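Local coordinates for protein Rubredoxin\:oxygen oxidoreductase (Desulfovibrio gigas, PDB 1E5D) that catalyses the four-electron reduction of one oxygen molecule to two water molecules, using a diiron centre and flavin mononucleotide, at residues Lys5-Asp8 / Gly9-Leu12; Thr352-Leu355 / Ala356-Thr360. All coordinates share one frame; numbering follows the deposited sequence.

Contact 1 (Lys5-Asp8 / Gly9-Leu12); sequences KIID and GFHL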
# COMPACT_ATOMS: atom_id res chain seq x y z
N LYS A 5 -41.54 -4.74 3.12
CA LYS A 5 -42.22 -5.61 4.07
C LYS A 5 -41.52 -6.96 4.10
O LYS A 5 -41.40 -7.65 3.09
CB LYS A 5 -43.70 -5.79 3.74
CG LYS A 5 -44.62 -5.70 4.95
CD LYS A 5 -45.48 -6.94 5.08
CE LYS A 5 -46.71 -6.68 5.93
NZ LYS A 5 -47.96 -6.64 5.12
N ILE A 6 -41.07 -7.32 5.29
CA ILE A 6 -40.41 -8.63 5.35
C ILE A 6 -41.50 -9.66 5.66
O ILE A 6 -41.78 -10.52 4.83
CB ILE A 6 -39.29 -8.64 6.39
CG1 ILE A 6 -38.21 -7.58 6.11
CG2 ILE A 6 -38.68 -10.02 6.51
CD1 ILE A 6 -37.38 -7.24 7.34
N ILE A 7 -42.06 -9.50 6.84
CA ILE A 7 -43.27 -10.14 7.32
C ILE A 7 -44.15 -9.06 7.96
O ILE A 7 -43.70 -7.94 8.19
CB ILE A 7 -43.03 -11.27 8.33
CG1 ILE A 7 -42.28 -10.85 9.59
CG2 ILE A 7 -42.32 -12.43 7.66
CD1 ILE A 7 -42.21 -11.94 10.63
N ASP A 8 -45.39 -9.43 8.24
CA ASP A 8 -46.37 -8.51 8.81
C ASP A 8 -45.80 -7.81 10.04
O ASP A 8 -45.36 -8.47 10.98
CB ASP A 8 -47.65 -9.27 9.18
CG ASP A 8 -48.25 -10.00 7.99
OD1 ASP A 8 -48.52 -9.31 6.97
OD2 ASP A 8 -48.45 -11.23 8.04
N GLY A 9 -45.79 -6.48 10.01
CA GLY A 9 -45.26 -5.72 11.12
C GLY A 9 -43.75 -5.59 11.18
O GLY A 9 -43.24 -4.94 12.09
N PHE A 10 -43.03 -6.19 10.23
CA PHE A 10 -41.58 -6.10 10.14
C PHE A 10 -41.17 -5.43 8.84
O PHE A 10 -41.45 -5.91 7.74
CB PHE A 10 -40.91 -7.46 10.21
CG PHE A 10 -40.85 -8.16 11.55
CD1 PHE A 10 -41.98 -8.70 12.12
CD2 PHE A 10 -39.64 -8.28 12.22
CE1 PHE A 10 -41.92 -9.34 13.34
CE2 PHE A 10 -39.57 -8.93 13.44
CZ PHE A 10 -40.71 -9.46 14.00
N HIS A 11 -40.49 -4.28 8.93
CA HIS A 11 -40.07 -3.67 7.67
C HIS A 11 -38.58 -3.34 7.66
O HIS A 11 -38.00 -2.93 8.66
CB HIS A 11 -40.86 -2.39 7.38
CG HIS A 11 -42.34 -2.55 7.54
ND1 HIS A 11 -43.20 -2.60 6.47
CD2 HIS A 11 -43.10 -2.68 8.66
CE1 HIS A 11 -44.43 -2.75 6.92
NE2 HIS A 11 -44.39 -2.80 8.24
N LEU A 12 -38.03 -3.54 6.48
CA LEU A 12 -36.66 -3.18 6.13
C LEU A 12 -36.62 -1.71 5.73
O LEU A 12 -37.25 -1.30 4.75
CB LEU A 12 -36.19 -4.08 5.00
CG LEU A 12 -34.84 -3.89 4.32
CD1 LEU A 12 -34.96 -2.92 3.16
CD2 LEU A 12 -33.78 -3.41 5.30

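Contact 2 (Thr352-Leu355 / Ala356-Thr360); sequences TKVL and AEWLT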
# COMPACT_ATOMS: atom_id res chain seq x y z
N THR A 352 13.64 -12.34 0.67
CA THR A 352 13.06 -13.66 0.95
C THR A 352 13.20 -13.97 2.43
O THR A 352 12.34 -14.62 3.04
CB THR A 352 13.72 -14.75 0.09
OG1 THR A 352 15.14 -14.65 0.21
CG2 THR A 352 13.38 -14.51 -1.37
N LYS A 353 14.29 -13.49 3.02
CA LYS A 353 14.47 -13.61 4.46
C LYS A 353 13.27 -13.01 5.18
O LYS A 353 12.61 -13.61 6.03
CB LYS A 353 15.75 -12.90 4.87
CG LYS A 353 16.57 -13.63 5.92
CD LYS A 353 17.90 -14.10 5.34
CE LYS A 353 19.00 -14.15 6.39
NZ LYS A 353 20.32 -13.70 5.87
N VAL A 354 12.97 -11.76 4.79
CA VAL A 354 11.86 -11.02 5.37
C VAL A 354 10.51 -11.66 5.09
O VAL A 354 9.67 -11.78 5.99
CB VAL A 354 11.83 -9.57 4.85
CG1 VAL A 354 10.51 -8.92 5.22
CG2 VAL A 354 13.00 -8.78 5.43
N LEU A 355 10.28 -12.08 3.85
CA LEU A 355 8.99 -12.70 3.55
C LEU A 355 8.79 -13.93 4.43
O LEU A 355 7.72 -14.13 4.99
CB LEU A 355 8.91 -13.05 2.06
CG LEU A 355 8.87 -11.80 1.16
CD1 LEU A 355 9.00 -12.16 -0.30
CD2 LEU A 355 7.58 -11.03 1.43
N ALA A 356 9.85 -14.71 4.57
CA ALA A 356 9.83 -15.90 5.41
C ALA A 356 9.45 -15.55 6.84
O ALA A 356 8.60 -16.21 7.42
CB ALA A 356 11.16 -16.63 5.38
N GLU A 357 10.05 -14.50 7.40
CA GLU A 357 9.70 -14.12 8.77
C GLU A 357 8.22 -13.77 8.89
O GLU A 357 7.59 -14.03 9.91
CB GLU A 357 10.55 -12.93 9.22
CG GLU A 357 10.68 -12.75 10.72
CD GLU A 357 12.10 -12.41 11.14
OE1 GLU A 357 12.83 -11.77 10.36
OE2 GLU A 357 12.48 -12.78 12.28
N TRP A 358 7.68 -13.17 7.82
CA TRP A 358 6.28 -12.79 7.81
C TRP A 358 5.39 -14.04 7.82
O TRP A 358 4.47 -14.17 8.61
CB TRP A 358 5.94 -11.96 6.59
CG TRP A 358 6.14 -10.48 6.63
CD1 TRP A 358 7.23 -9.79 6.17
CD2 TRP A 358 5.23 -9.50 7.14
NE1 TRP A 358 7.05 -8.44 6.37
CE2 TRP A 358 5.83 -8.24 6.97
CE3 TRP A 358 3.96 -9.57 7.74
CZ2 TRP A 358 5.20 -7.06 7.37
CZ3 TRP A 358 3.34 -8.40 8.13
CH2 TRP A 358 3.97 -7.15 7.95
N LEU A 359 5.69 -14.95 6.88
CA LEU A 359 4.85 -16.14 6.77
C LEU A 359 4.89 -16.95 8.06
O LEU A 359 3.86 -17.28 8.64
CB LEU A 359 5.27 -16.97 5.56
CG LEU A 359 5.14 -16.25 4.21
CD1 LEU A 359 5.26 -17.23 3.06
CD2 LEU A 359 3.82 -15.49 4.13
N THR A 360 6.10 -17.27 8.49
CA THR A 360 6.31 -17.99 9.75
C THR A 360 5.61 -17.28 10.90
O THR A 360 4.97 -17.89 11.75
CB THR A 360 7.81 -18.14 10.04
OG1 THR A 360 8.41 -18.96 9.02
CG2 THR A 360 8.02 -18.87 11.36

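Contact 1 (Lys5-Asp8 / Gly9-Leu12)
Ile7 and Phe10 meet at the end of a tight beta hairpin, their side chains side by side and pointing the same way. The touching branch is CG1 of Ile7, whose nearest ring atom is CD1 of Phe10 at 3.3 Å, while Ile7 CD1 continues past the same side of the ring, close to CD1 and CE1. That reach follows from the first torsion of Ile7, which sets CG1 between the backbone N and the carbonyl carbon (chi1 59°). Lys5 and His11 form the second pair, on the other face of the hairpin: Lys5 CG comes within 3.6 Å of His11 CE1, and the two side chains cross obliquely. The lysine chain, bent at chi2, then runs on toward the turn, where NZ forms a salt bridge with Asp8 OD1 (3.3 Å), its hydrogen bond weak. Ile6, where the chain turns a corner, sends CD1 alongside Leu12, 4.1 Å from its CB.

Backbone hydrogen bonds set the register that brings these side chains together. A type II turn from Ile7 to Phe10 is closed by Phe10 N to Ile7 O at 2.8 Å, with Gly9 in its third position at positive phi (80°), a conformation that favours glycine. Beyond it, Ile6 N reaches Phe10 O almost straight, at 2.9 Å and 170°.

The hairpin joins strand 4-7, outermost in its mixed sheet, to strand 10-17, which pairs onward with strand 33-40. Phe10 packs edge-to-face on Phe155 and, with Ile7, touches Val160 of strand 160-164, so the turn bridges the two sheets of the lactamase-type domain.

Contact 2 (Thr352-Leu355 / Ala356-Thr360)
Contact 2 is the i to i+4 packing of consecutive turns in helix 350-361, the helix of a beta-alpha-beta unit in the flavodoxin-like domain. Its side-chain part is carried by Val354 and Trp358, which lie side by side and point the same way. CG1 of Val354, anti to its own backbone N (chi1 167°), extends to the pyrrole part of the indole, 3.5 Å from Trp358 CD1 and 3.7 Å from Trp358 NE1. The same indole also meets the backbone: the carbonyl oxygen of Val354 lies at the ring edge, near its plane, 3.2 Å from Trp358 CD1.

That oxygen is also the acceptor for Trp358 N at 3.0 Å, so one carbonyl receives the helical bond and lies against the aromatic edge. The neighbouring i to i+4 backbone bonds are of the same kind, as with Leu359 N to Leu355 O at 2.9 Å and 165°. At the next rung, Thr360 turns OG1 back to Ala356 O in a weak bond of 3.2 Å, adding to the regular bond from its own backbone N.

Outward from the helix, Trp358 packs against Leu326, Gln327 and Lys330 of helix 320-331, and Leu355 shares the contact with Leu326. Leu355 and Leu359 both rest on Val309 of strand 306-310, laying this face of the helix on the parallel sheet, while the helix connects strand 338-345 to strand 371-374 in the beta-alpha-beta unit.

Overall arrangement
The two contacts illustrate local packing in the two halves of a modular enzyme: contact 1 closes a hairpin in the lactamase-type domain, and contact 2 links successive turns of a helix in the flavodoxin-like domain. They lie on opposite sides of the chain's centre, with centres 52 Å apart and nearest atoms about 38 Å apart, and do not touch. Neither belongs to a cofactor site, though each lies in a domain that carries one. In contact 1 the side chain of Leu12 is about 13 Å from the mu-oxo-diiron centre and about 10 Å from the side chain of the iron ligand His226; in contact 2 the side chain of Thr352 is about 10 Å from a bound flavin mononucleotide.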